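Local coordinates for protein hemolysin BL lytic component L1 (Bacillus cereus, PDB 7NMQ) that serves as the L1 lytic component of the Bacillus cereus enterotoxin haemolysin BL and probably acts with its partner components to form alpha-helical pores in membranes, at residues K12-T17 with G201-A206; G18-V23 with D298-S303; N83-D88 with K352-I357; L195-G200 with A240-G245. One frame throughout, in Å; residues are numbered along the deposited sequence. Where two conformers were deposited one is given.

How the interactions relate
From the N terminus, helix 10-33 makes the first two contacts in succession. Interaction 1 joins its early turns to the start of helix 203-216, closing a loop of 183 residues, and interaction 2 joins its next turns to helix 275-325 across 274 residues. Helix 45-103 follows, and interaction 3 ties it to the C-terminal helix 330-357, closing a loop of 263 residues. These three loops cross one another. Interaction 4 closes a short loop of 39 residues between helix 173-200 and the segment before helix 247-272; it crosses interaction 1 but nests inside the loops of interactions 2 and 3. Interaction 1 touches each of the other three, whereas interactions 3 and 4 do not meet.

Interaction 1 (K12-T17 with G201-A206); sequences KALAET and GGLGAA
Leu203 drives its two methyl branches against the flank of helix 10-33, where Leu14 and Ala15 receive them. Its CG lies trans to the backbone N (chi1 172°), a setting that swings the isobutyl group out of the first turn of helix 203-216 towards residues 12-17. CD1 settles over the backbone of Ala15, 3.7 Å from Ala15 N, and touches the side chain as well, with Leu203 CD1 4.0 Å from Ala15 CB. CD2 takes the other direction and lies 4.1 Å from Leu14 CD1. The two leucines meet aslant, and Leu14 CB receives both branches of Leu203. One turn further on, Ala206 CB approaches Ala15 CB at 4.3 Å. The backbones come close where Ala15 faces Leu203, their CA atoms 4.9 Å apart. The side-chain contacts are all apolar. Gly202, with phi 95°, occupies the N-cap position just before helix 203-216, at the turn from helix 173-200. Around the contact, helix 330-357 packs against Leu14 through Ile350 and Ile357 and against Leu203 through Asp353, helix 45-103 reaches Leu14 through Ile84, and helix 275-325 covers Ala13 through Asn306 and Ile307.

Interaction 2 (G18-V23 with D298-S303); sequences GSHILV and DQAILS
Gln299 lays its CB over one face of the His20 imidazole, a CH-pi contact with the CB 3.8 Å from the ring centroid and 22° off the ring normal. In the conformer given, Ser19 OG lies toward the rim of the opposite face. The Gln299 chain then runs across the histidine at about a right angle, and its amide, inclined to the ring, brings NE2 to 3.7 Å from His20 CE1. Its backbone carbonyl is used too: a water donates to Gln299 O over 2.8 Å. Ala300 supplies the close backbone approach, with its CA 3.8 Å from His20 CD2 and its CB 4.3 Å from His20 CB, so the ring lies close against the backbone here. One turn later, Ser303 meets the ring edge. In the conformer described, His20 NE2 donates to Ser303 OG over 3.2 Å, with the acceptor in the ring plane; the bond is long and bent, its N-H...O angle being 136°. The same water donates to Ser303 OG at 2.7 Å and also bonds to His20 NE2, bridging the two helices by a shorter link than the direct bond. Ser303 OG probably also bonds Glu16 OE1, its stronger partner, in the conformers given, which would tie it to the preceding turn of helix 10-33. The two helical segments run nearly antiparallel, at 159° with axes 9.5 Å apart, as befits neighbouring members of the long alpha-helical bundle of the ClyA/HBL-like toxins.

Interaction 3 (N83-D88 with K352-I357); sequences NIVNYD and KDAEFI
Val85 projects from helix 45-103 towards the last turns of helix 330-357, and its branches divide the work there. Its CB points at the opposing segment, with the CA of Val85 5.9 Å from that of Ala354. From CB, the CG1 branch lies trans to the backbone N (chi1 175°) and comes alongside the Glu355 carboxylate, reaching OE1 at 3.7 Å. The CG2 branch goes deeper: it sits 3.4 Å from Glu355 N, against the helix backbone itself, and 3.6 Å from Ala354 CB. It also grazes Glu355 CB at 4.1 Å. The two segments run antiparallel at an angle of 148°, with their axes 8.6 Å apart, so that in this elongated helical bundle of the ClyA/HBL-like type the C-terminal helix packs closely on helix 45-103. A second branched residue flanks the same methyl: Ile84 CG2 approaches Ala354 CB at 3.8 Å, so Ala354 CB touches both neighbouring beta-branched side chains. Glu355 reaches back over Val85 because its chain bends at chi2 (78°), folding the acid towards helix 45-103 and across the valine obliquely. Its carboxylate is tied down beyond the segments, OE2 to Lys359 and OE1 to Arg82, two salt bridges that probably steady the group and offset its charge. His351 also touches Val85, and Ile207 of helix 203-216 packs on Phe356 and Ile357.

Interaction 4 (L195-G200 with A240-G245); sequences LAWSIG and AGIGLG
Two donors grip Leu195 O in the helical turn from which Trp197 reaches Ile242 and Leu244: the backbone Ile199 N at 2.9 Å and, in the conformer described, Ser198 OG at 2.8 Å. The hydroxyl approaches from the side, with a C=O...O angle of 112°, tilted 29° from the carbonyl plane. Trp197 has CG trans to its backbone N (chi1 170°), which carries the indole away from helix 173-200 towards the loop 240-245. The six-membered part of the ring makes the contact. CH2 lies 3.6 Å from Ile242 CD1 and 3.9 Å from Leu244 CD1, and both side chains cross the indole at about a right angle. CZ2 comes within 3.5 Å of Ile242 O. The loop follows strand 225-230 of the antiparallel hairpin and leads into helix 247-272; both contacting segments fall in hydrophobic regions predicted to be transmembrane, consistent with a membrane-inserting head packed against the helical bundle in this soluble form. Gly241 and Gly243 both have positive phi in this irregular backbone; Ile242 points at the tryptophan, while Leu244 reaches it with the end of its chain. Ala248 and Ala252 of helix 247-272 also touch the indole, and Val209 of helix 203-216 lies against both Trp197 and Ile242.

Interaction 1 (K12-T17 with G201-A206)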
loop_
_atom_site.group_PDB
_atom_site.type_symbol
_atom_site.label_atom_id
_atom_site.label_comp_id
_atom_site.label_asym_id
_atom_site.label_seq_id
_atom_site.Cartn_x
_atom_site.Cartn_y
_atom_site.Cartn_z
ATOM N N LYS A 12 -12.547 5.408 -3.531
ATOM C CA LYS A 12 -12.208 5.051 -2.142
ATOM C C LYS A 12 -11.198 3.887 -2.164
ATOM O O LYS A 12 -10.231 3.918 -1.415
ATOM C CB LYS A 12 -13.496 4.797 -1.356
ATOM C CG LYS A 12 -14.296 6.065 -1.075
ATOM C CD LYS A 12 -15.287 5.994 0.091
ATOM C CE LYS A 12 -14.618 5.922 1.450
ATOM N NZ LYS A 12 -15.589 5.700 2.549
ATOM N N ALA A 13 -11.417 2.887 -3.003
ATOM C CA ALA A 13 -10.542 1.702 -3.088
ATOM C C ALA A 13 -9.171 2.156 -3.581
ATOM O O ALA A 13 -8.155 1.609 -3.104
ATOM C CB ALA A 13 -11.156 0.685 -4.009
ATOM N N LEU A 14 -9.103 3.109 -4.508
ATOM C CA LEU A 14 -7.808 3.607 -5.016
ATOM C C LEU A 14 -7.074 4.311 -3.896
ATOM O O LEU A 14 -5.842 4.154 -3.867
ATOM C CB LEU A 14 -7.961 4.576 -6.184
ATOM C CG LEU A 14 -8.111 3.928 -7.539
ATOM C CD1 LEU A 14 -8.417 5.017 -8.538
ATOM C CD2 LEU A 14 -6.848 3.173 -7.924
ATOM N N ALA A 15 -7.763 5.083 -3.079
ATOM C CA ALA A 15 -7.110 5.847 -2.003
ATOM C C ALA A 15 -6.461 4.872 -1.032
ATOM O O ALA A 15 -5.295 5.083 -0.604
ATOM C CB ALA A 15 -8.098 6.734 -1.322
ATOM N N GLU A 16 -7.172 3.799 -0.699
ATOM C CA GLU A 16 -6.643 2.762 0.214
ATOM C C GLU A 16 -5.454 2.092 -0.459
ATOM O O GLU A 16 -4.421 1.909 0.201
ATOM C CB GLU A 16 -7.707 1.711 0.509
ATOM C CG GLU A 16 -8.886 2.250 1.260
ATOM C CD GLU A 16 -9.903 1.201 1.662
ATOM O OE1 GLU A 16 -9.759 0.022 1.263
ATOM O OE2 GLU A 16 -10.849 1.574 2.358
ATOM N N THR A 17 -5.601 1.705 -1.722
ATOM C CA THR A 17 -4.511 1.022 -2.462
ATOM C C THR A 17 -3.273 1.916 -2.490
ATOM O O THR A 17 -2.169 1.384 -2.262
ATOM C CB THR A 17 -4.967 0.626 -3.867
ATOM O OG1 THR A 17 -5.983 -0.363 -3.789
ATOM C CG2 THR A 17 -3.811 0.086 -4.674
ATOM N N GLY A 201 -9.706 12.740 3.526
ATOM C CA GLY A 201 -9.813 13.957 2.714
ATOM C C GLY A 201 -10.217 13.649 1.284
ATOM O O GLY A 201 -10.425 14.593 0.517
ATOM N N GLY A 202 -10.338 12.366 0.940
ATOM C CA GLY A 202 -10.666 11.939 -0.426
ATOM C C GLY A 202 -9.415 11.611 -1.225
ATOM O O GLY A 202 -8.304 11.991 -0.807
ATOM N N LEU A 203 -9.591 10.983 -2.379
ATOM C CA LEU A 203 -8.475 10.452 -3.186
ATOM C C LEU A 203 -7.527 11.613 -3.558
ATOM O O LEU A 203 -6.288 11.419 -3.548
ATOM C CB LEU A 203 -9.053 9.699 -4.384
ATOM C CG LEU A 203 -8.039 9.254 -5.427
ATOM C CD1 LEU A 203 -7.008 8.301 -4.850
ATOM C CD2 LEU A 203 -8.765 8.602 -6.595
ATOM N N GLY A 204 -8.067 12.768 -3.950
ATOM C CA GLY A 204 -7.216 13.911 -4.334
ATOM C C GLY A 204 -6.228 14.264 -3.222
ATOM O O GLY A 204 -4.981 14.403 -3.472
ATOM N N ALA A 205 -6.747 14.450 -2.019
ATOM C CA ALA A 205 -5.924 14.794 -0.834
ATOM C C ALA A 205 -4.938 13.661 -0.567
ATOM O O ALA A 205 -3.768 13.954 -0.325
ATOM C CB ALA A 205 -6.776 15.067 0.376
ATOM N N ALA A 206 -5.407 12.413 -0.613
ATOM C CA ALA A 206 -4.591 11.230 -0.345
ATOM C C ALA A 206 -3.355 11.273 -1.254
ATOM O O ALA A 206 -2.244 11.030 -0.731
ATOM C CB ALA A 206 -5.364 9.955 -0.494
#

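Interaction 2 (G18-V23 with D298-S303)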
loop_
_atom_site.group_PDB
_atom_site.type_symbol
_atom_site.label_atom_id
_atom_site.label_comp_id
_atom_site.label_asym_id
_atom_site.label_seq_id
_atom_site.Cartn_x
_atom_site.Cartn_y
_atom_site.Cartn_z
ATOM N N GLY A 18 -3.424 3.199 -2.741
ATOM C CA GLY A 18 -2.277 4.109 -2.767
ATOM C C GLY A 18 -1.555 4.147 -1.435
ATOM O O GLY A 18 -0.311 4.165 -1.404
ATOM N N SER A 19 -2.310 4.152 -0.343
ATOM C CA SER A 19 -1.786 4.168 1.039
ATOM C C SER A 19 -1.023 2.878 1.325
ATOM O O SER A 19 -0.018 2.940 2.045
ATOM C CB SER A 19 -2.878 4.423 2.046
ATOM O OG SER A 19 -3.588 3.234 2.383
ATOM N N HIS A 20 -1.496 1.743 0.830
ATOM C CA HIS A 20 -0.793 0.472 1.077
ATOM C C HIS A 20 0.506 0.442 0.276
ATOM O O HIS A 20 1.478 -0.130 0.767
ATOM C CB HIS A 20 -1.649 -0.743 0.751
ATOM C CG HIS A 20 -2.969 -0.758 1.436
ATOM N ND1 HIS A 20 -3.111 -0.397 2.758
ATOM C CD2 HIS A 20 -4.198 -1.116 0.980
ATOM C CE1 HIS A 20 -4.402 -0.507 3.087
ATOM N NE2 HIS A 20 -5.066 -0.968 2.019
ATOM N N ILE A 21 0.493 0.963 -0.949
ATOM C CA ILE A 21 1.718 1.010 -1.778
ATOM C C ILE A 21 2.764 1.849 -1.048
ATOM O O ILE A 21 3.911 1.434 -1.010
ATOM C CB ILE A 21 1.428 1.569 -3.193
ATOM C CG1 ILE A 21 0.620 0.553 -3.992
ATOM C CG2 ILE A 21 2.679 1.939 -3.937
ATOM C CD1 ILE A 21 0.055 1.125 -5.266
ATOM N N LEU A 22 2.405 3.001 -0.537
ATOM C CA LEU A 22 3.368 3.848 0.212
ATOM C C LEU A 22 3.970 3.066 1.380
ATOM O O LEU A 22 5.229 3.076 1.541
ATOM C CB LEU A 22 2.680 5.122 0.704
ATOM C CG LEU A 22 3.573 6.008 1.584
ATOM C CD1 LEU A 22 4.718 6.572 0.762
ATOM C CD2 LEU A 22 2.746 7.122 2.194
ATOM N N VAL A 23 3.130 2.397 2.153
ATOM C CA VAL A 23 3.605 1.676 3.359
ATOM C C VAL A 23 4.524 0.531 2.920
ATOM O O VAL A 23 5.602 0.355 3.516
ATOM C CB VAL A 23 2.435 1.193 4.208
ATOM C CG1 VAL A 23 2.880 0.190 5.236
ATOM C CG2 VAL A 23 1.670 2.392 4.774
ATOM N N ASP A 298 -1.820 -8.226 3.159
ATOM C CA ASP A 298 -3.215 -8.663 3.426
ATOM C C ASP A 298 -4.197 -7.489 3.201
ATOM O O ASP A 298 -5.290 -7.715 2.609
ATOM C CB ASP A 298 -3.370 -9.266 4.814
ATOM C CG ASP A 298 -2.901 -10.713 4.984
ATOM O OD1 ASP A 298 -2.961 -11.480 4.009
ATOM O OD2 ASP A 298 -2.473 -11.073 6.123
ATOM N N GLN A 299 -3.844 -6.295 3.666
ATOM C CA GLN A 299 -4.654 -5.080 3.494
ATOM C C GLN A 299 -4.770 -4.782 2.003
ATOM O O GLN A 299 -5.873 -4.412 1.527
ATOM C CB GLN A 299 -4.113 -3.893 4.243
ATOM C CG GLN A 299 -4.173 -4.072 5.733
ATOM C CD GLN A 299 -3.647 -2.792 6.318
ATOM O OE1 GLN A 299 -2.459 -2.538 6.297
ATOM N NE2 GLN A 299 -4.558 -1.864 6.523
ATOM N N ALA A 300 -3.674 -4.874 1.268
ATOM C CA ALA A 300 -3.659 -4.644 -0.186
ATOM C C ALA A 300 -4.604 -5.638 -0.875
ATOM O O ALA A 300 -5.337 -5.253 -1.834
ATOM C CB ALA A 300 -2.270 -4.716 -0.751
ATOM N N ILE A 301 -4.611 -6.876 -0.437
ATOM C CA ILE A 301 -5.500 -7.888 -1.035
ATOM C C ILE A 301 -6.934 -7.444 -0.771
ATOM O O ILE A 301 -7.762 -7.600 -1.706
ATOM C CB ILE A 301 -5.189 -9.279 -0.501
ATOM C CG1 ILE A 301 -3.876 -9.778 -1.096
ATOM C CG2 ILE A 301 -6.315 -10.250 -0.816
ATOM C CD1 ILE A 301 -3.243 -10.907 -0.329
ATOM N N LEU A 302 -7.257 -6.993 0.427
ATOM C CA LEU A 302 -8.651 -6.571 0.734
ATOM C C LEU A 302 -9.045 -5.429 -0.191
ATOM O O LEU A 302 -10.152 -5.422 -0.735
ATOM C CB LEU A 302 -8.783 -6.103 2.179
ATOM C CG LEU A 302 -8.822 -7.181 3.228
ATOM C CD1 LEU A 302 -8.954 -6.533 4.595
ATOM C CD2 LEU A 302 -9.936 -8.157 2.996
ATOM N N SER A 303 -8.163 -4.466 -0.416
ATOM C CA SER A 303 -8.492 -3.269 -1.228
ATOM C C SER A 303 -8.619 -3.648 -2.710
ATOM O O SER A 303 -9.455 -3.043 -3.430
ATOM C CB SER A 303 -7.515 -2.171 -0.994
ATOM O OG SER A 303 -7.636 -1.709 0.333
HETATM O O HOH W 1 -7.495 -2.578 2.910
#

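Interaction 3 (N83-D88 with K352-I357)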
loop_
_atom_site.group_PDB
_atom_site.type_symbol
_atom_site.label_atom_id
_atom_site.label_comp_id
_atom_site.label_asym_id
_atom_site.label_seq_id
_atom_site.Cartn_x
_atom_site.Cartn_y
_atom_site.Cartn_z
ATOM N N ASN A 83 -5.431 0.294 -15.618
ATOM C CA ASN A 83 -6.682 -0.191 -16.267
ATOM C C ASN A 83 -7.838 0.776 -15.992
ATOM O O ASN A 83 -8.678 0.941 -16.862
ATOM C CB ASN A 83 -7.017 -1.602 -15.812
ATOM C CG ASN A 83 -6.056 -2.622 -16.360
ATOM O OD1 ASN A 83 -5.283 -2.345 -17.293
ATOM N ND2 ASN A 83 -6.109 -3.817 -15.763
ATOM N N ILE A 84 -7.851 1.438 -14.854
ATOM C CA ILE A 84 -8.882 2.459 -14.537
ATOM C C ILE A 84 -8.668 3.641 -15.470
ATOM O O ILE A 84 -9.622 4.166 -16.061
ATOM C CB ILE A 84 -8.837 2.811 -13.040
ATOM C CG1 ILE A 84 -9.249 1.571 -12.245
ATOM C CG2 ILE A 84 -9.713 4.011 -12.769
ATOM C CD1 ILE A 84 -9.058 1.687 -10.759
ATOM N N VAL A 85 -7.425 4.117 -15.570
ATOM C CA VAL A 85 -7.106 5.216 -16.503
ATOM C C VAL A 85 -7.561 4.814 -17.908
ATOM O O VAL A 85 -8.181 5.651 -18.613
ATOM C CB VAL A 85 -5.612 5.567 -16.511
ATOM C CG1 VAL A 85 -5.328 6.629 -17.573
ATOM C CG2 VAL A 85 -5.105 6.015 -15.145
ATOM N N ASN A 86 -7.230 3.618 -18.361
ATOM C CA ASN A 86 -7.541 3.204 -19.749
ATOM C C ASN A 86 -9.057 3.094 -19.925
ATOM O O ASN A 86 -9.521 3.348 -21.051
ATOM C CB ASN A 86 -6.813 1.928 -20.086
ATOM C CG ASN A 86 -5.340 2.201 -20.323
ATOM O OD1 ASN A 86 -4.975 3.266 -20.799
ATOM N ND2 ASN A 86 -4.534 1.190 -20.218
ATOM N N TYR A 87 -9.795 2.731 -18.906
ATOM C CA TYR A 87 -11.279 2.660 -19.041
ATOM C C TYR A 87 -11.794 4.086 -19.211
ATOM O O TYR A 87 -12.622 4.350 -20.084
ATOM C CB TYR A 87 -11.943 1.956 -17.866
ATOM C CG TYR A 87 -13.422 1.849 -18.156
ATOM C CD1 TYR A 87 -13.927 0.799 -18.896
ATOM C CD2 TYR A 87 -14.287 2.866 -17.779
ATOM C CE1 TYR A 87 -15.272 0.762 -19.225
ATOM C CE2 TYR A 87 -15.644 2.811 -18.080
ATOM C CZ TYR A 87 -16.132 1.758 -18.824
ATOM O OH TYR A 87 -17.452 1.671 -19.205
ATOM N N ASP A 88 -11.285 5.044 -18.463
ATOM C CA ASP A 88 -11.703 6.438 -18.679
ATOM C C ASP A 88 -11.402 6.840 -20.118
ATOM O O ASP A 88 -12.254 7.466 -20.776
ATOM C CB ASP A 88 -11.000 7.425 -17.750
ATOM C CG ASP A 88 -11.391 8.863 -18.082
ATOM O OD1 ASP A 88 -12.601 9.156 -18.068
ATOM O OD2 ASP A 88 -10.449 9.719 -18.254
ATOM N N LYS A 352 -6.770 11.525 -13.257
ATOM C CA LYS A 352 -5.419 12.003 -12.829
ATOM C C LYS A 352 -4.948 11.241 -11.585
ATOM O O LYS A 352 -3.769 10.862 -11.514
ATOM C CB LYS A 352 -5.475 13.506 -12.597
ATOM C CG LYS A 352 -5.500 14.296 -13.893
ATOM C CD LYS A 352 -5.281 15.755 -13.667
ATOM C CE LYS A 352 -5.520 16.600 -14.895
ATOM N NZ LYS A 352 -5.017 17.979 -14.693
ATOM N N ASP A 353 -5.865 10.932 -10.668
ATOM C CA ASP A 353 -5.491 10.234 -9.412
ATOM C C ASP A 353 -5.146 8.765 -9.701
ATOM O O ASP A 353 -4.195 8.211 -9.100
ATOM C CB ASP A 353 -6.584 10.471 -8.383
ATOM C CG ASP A 353 -6.519 11.903 -7.848
ATOM O OD1 ASP A 353 -5.394 12.516 -7.856
ATOM O OD2 ASP A 353 -7.559 12.421 -7.466
ATOM N N ALA A 354 -5.918 8.095 -10.560
ATOM C CA ALA A 354 -5.585 6.728 -10.997
ATOM C C ALA A 354 -4.219 6.741 -11.679
ATOM O O ALA A 354 -3.425 5.810 -11.478
ATOM C CB ALA A 354 -6.653 6.165 -11.900
ATOM N N GLU A 355 -3.955 7.760 -12.488
ATOM C CA GLU A 355 -2.690 7.872 -13.226
ATOM C C GLU A 355 -1.559 7.928 -12.175
ATOM O O GLU A 355 -0.522 7.238 -12.329
ATOM C CB GLU A 355 -2.737 9.137 -14.068
ATOM C CG GLU A 355 -1.443 9.433 -14.744
ATOM C CD GLU A 355 -1.136 8.627 -15.979
ATOM O OE1 GLU A 355 -2.088 8.212 -16.651
ATOM O OE2 GLU A 355 0.078 8.489 -16.302
ATOM N N PHE A 356 -1.738 8.711 -11.114
ATOM C CA PHE A 356 -0.726 8.836 -10.033
ATOM C C PHE A 356 -0.428 7.471 -9.428
ATOM O O PHE A 356 0.772 7.108 -9.282
ATOM C CB PHE A 356 -1.148 9.832 -8.966
ATOM C CG PHE A 356 -0.125 9.932 -7.865
ATOM C CD1 PHE A 356 -0.093 9.002 -6.836
ATOM C CD2 PHE A 356 0.854 10.914 -7.891
ATOM C CE1 PHE A 356 0.837 9.111 -5.799
ATOM C CE2 PHE A 356 1.789 11.013 -6.872
ATOM C CZ PHE A 356 1.784 10.107 -5.822
ATOM N N ILE A 357 -1.476 6.722 -9.101
ATOM C CA ILE A 357 -1.284 5.420 -8.401
ATOM C C ILE A 357 -0.610 4.416 -9.339
ATOM O O ILE A 357 0.043 3.456 -8.847
ATOM C CB ILE A 357 -2.614 4.897 -7.824
ATOM C CG1 ILE A 357 -3.080 5.874 -6.751
ATOM C CG2 ILE A 357 -2.490 3.470 -7.295
ATOM C CD1 ILE A 357 -4.423 5.616 -6.194
#

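Interaction 4 (L195-G200 with A240-G245)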
loop_
_atom_site.group_PDB
_atom_site.type_symbol
_atom_site.label_atom_id
_atom_site.label_comp_id
_atom_site.label_asym_id
_atom_site.label_seq_id
_atom_site.Cartn_x
_atom_site.Cartn_y
_atom_site.Cartn_z
ATOM N N LEU A 195 -2.267 8.449 7.718
ATOM C CA LEU A 195 -2.919 7.883 6.519
ATOM C C LEU A 195 -4.439 7.994 6.627
ATOM O O LEU A 195 -5.100 8.253 5.609
ATOM C CB LEU A 195 -2.510 6.423 6.337
ATOM C CG LEU A 195 -1.060 6.204 5.960
ATOM C CD1 LEU A 195 -0.747 4.727 5.882
ATOM C CD2 LEU A 195 -0.713 6.914 4.680
ATOM N N ALA A 196 -4.972 7.830 7.816
ATOM C CA ALA A 196 -6.420 7.946 8.062
ATOM C C ALA A 196 -6.893 9.355 7.694
ATOM O O ALA A 196 -7.956 9.528 7.050
ATOM C CB ALA A 196 -6.769 7.574 9.462
ATOM N N TRP A 197 -6.101 10.351 8.076
ATOM C CA TRP A 197 -6.457 11.748 7.775
ATOM C C TRP A 197 -6.378 11.951 6.270
ATOM O O TRP A 197 -7.235 12.633 5.693
ATOM C CB TRP A 197 -5.512 12.703 8.529
ATOM C CG TRP A 197 -5.669 14.125 8.080
ATOM C CD1 TRP A 197 -6.713 14.944 8.386
ATOM C CD2 TRP A 197 -4.755 14.899 7.270
ATOM N NE1 TRP A 197 -6.552 16.149 7.763
ATOM C CE2 TRP A 197 -5.345 16.174 7.107
ATOM C CE3 TRP A 197 -3.523 14.635 6.644
ATOM C CZ2 TRP A 197 -4.756 17.156 6.318
ATOM C CZ3 TRP A 197 -2.904 15.638 5.918
ATOM C CH2 TRP A 197 -3.533 16.872 5.741
ATOM N N SER A 198 -5.357 11.410 5.612
ATOM C CA SER A 198 -5.164 11.680 4.162
ATOM C C SER A 198 -6.276 10.985 3.362
ATOM O O SER A 198 -6.810 11.602 2.401
ATOM C CB SER A 198 -3.807 11.245 3.712
ATOM O OG SER A 198 -3.677 9.855 3.849
ATOM N N ILE A 199 -6.636 9.756 3.732
ATOM C CA ILE A 199 -7.768 9.043 3.068
ATOM C C ILE A 199 -9.094 9.756 3.354
ATOM O O ILE A 199 -9.935 9.819 2.440
ATOM C CB ILE A 199 -7.749 7.573 3.505
ATOM C CG1 ILE A 199 -6.546 6.871 2.859
ATOM C CG2 ILE A 199 -9.061 6.878 3.143
ATOM C CD1 ILE A 199 -6.196 5.534 3.454
ATOM N N GLY A 200 -9.258 10.270 4.559
ATOM C CA GLY A 200 -10.470 10.965 5.020
ATOM C C GLY A 200 -10.731 12.219 4.195
ATOM O O GLY A 200 -11.832 12.731 4.234
ATOM N N ALA A 240 -1.552 23.316 0.160
ATOM C CA ALA A 240 -2.103 22.303 -0.766
ATOM C C ALA A 240 -3.635 22.349 -0.800
ATOM O O ALA A 240 -4.201 21.595 -1.618
ATOM C CB ALA A 240 -1.641 20.943 -0.343
ATOM N N GLY A 241 -4.282 23.124 0.075
ATOM C CA GLY A 241 -5.750 23.264 0.099
ATOM C C GLY A 241 -6.437 22.020 0.630
ATOM O O GLY A 241 -7.605 21.809 0.277
ATOM N N ILE A 242 -5.758 21.245 1.484
ATOM C CA ILE A 242 -6.323 19.988 2.061
ATOM C C ILE A 242 -6.494 20.136 3.575
ATOM O O ILE A 242 -6.736 19.126 4.242
ATOM C CB ILE A 242 -5.474 18.755 1.706
ATOM C CG1 ILE A 242 -4.066 18.817 2.291
ATOM C CG2 ILE A 242 -5.461 18.547 0.208
ATOM C CD1 ILE A 242 -3.317 17.532 2.160
ATOM N N GLY A 243 -6.446 21.345 4.118
ATOM C CA GLY A 243 -6.761 21.541 5.546
ATOM C C GLY A 243 -5.637 21.168 6.498
ATOM O O GLY A 243 -5.930 20.813 7.644
ATOM N N LEU A 244 -4.382 21.344 6.111
ATOM C CA LEU A 244 -3.276 21.021 7.042
ATOM C C LEU A 244 -3.425 21.881 8.296
ATOM O O LEU A 244 -2.984 21.490 9.360
ATOM C CB LEU A 244 -1.923 21.267 6.392
ATOM C CG LEU A 244 -0.755 20.695 7.193
ATOM C CD1 LEU A 244 -0.802 19.177 7.225
ATOM C CD2 LEU A 244 0.564 21.170 6.604
ATOM N N GLY A 245 -3.971 23.079 8.153
ATOM C CA GLY A 245 -4.099 24.050 9.255
ATOM C C GLY A 245 -5.364 23.875 10.073
ATOM O O GLY A 245 -5.469 24.538 11.105
#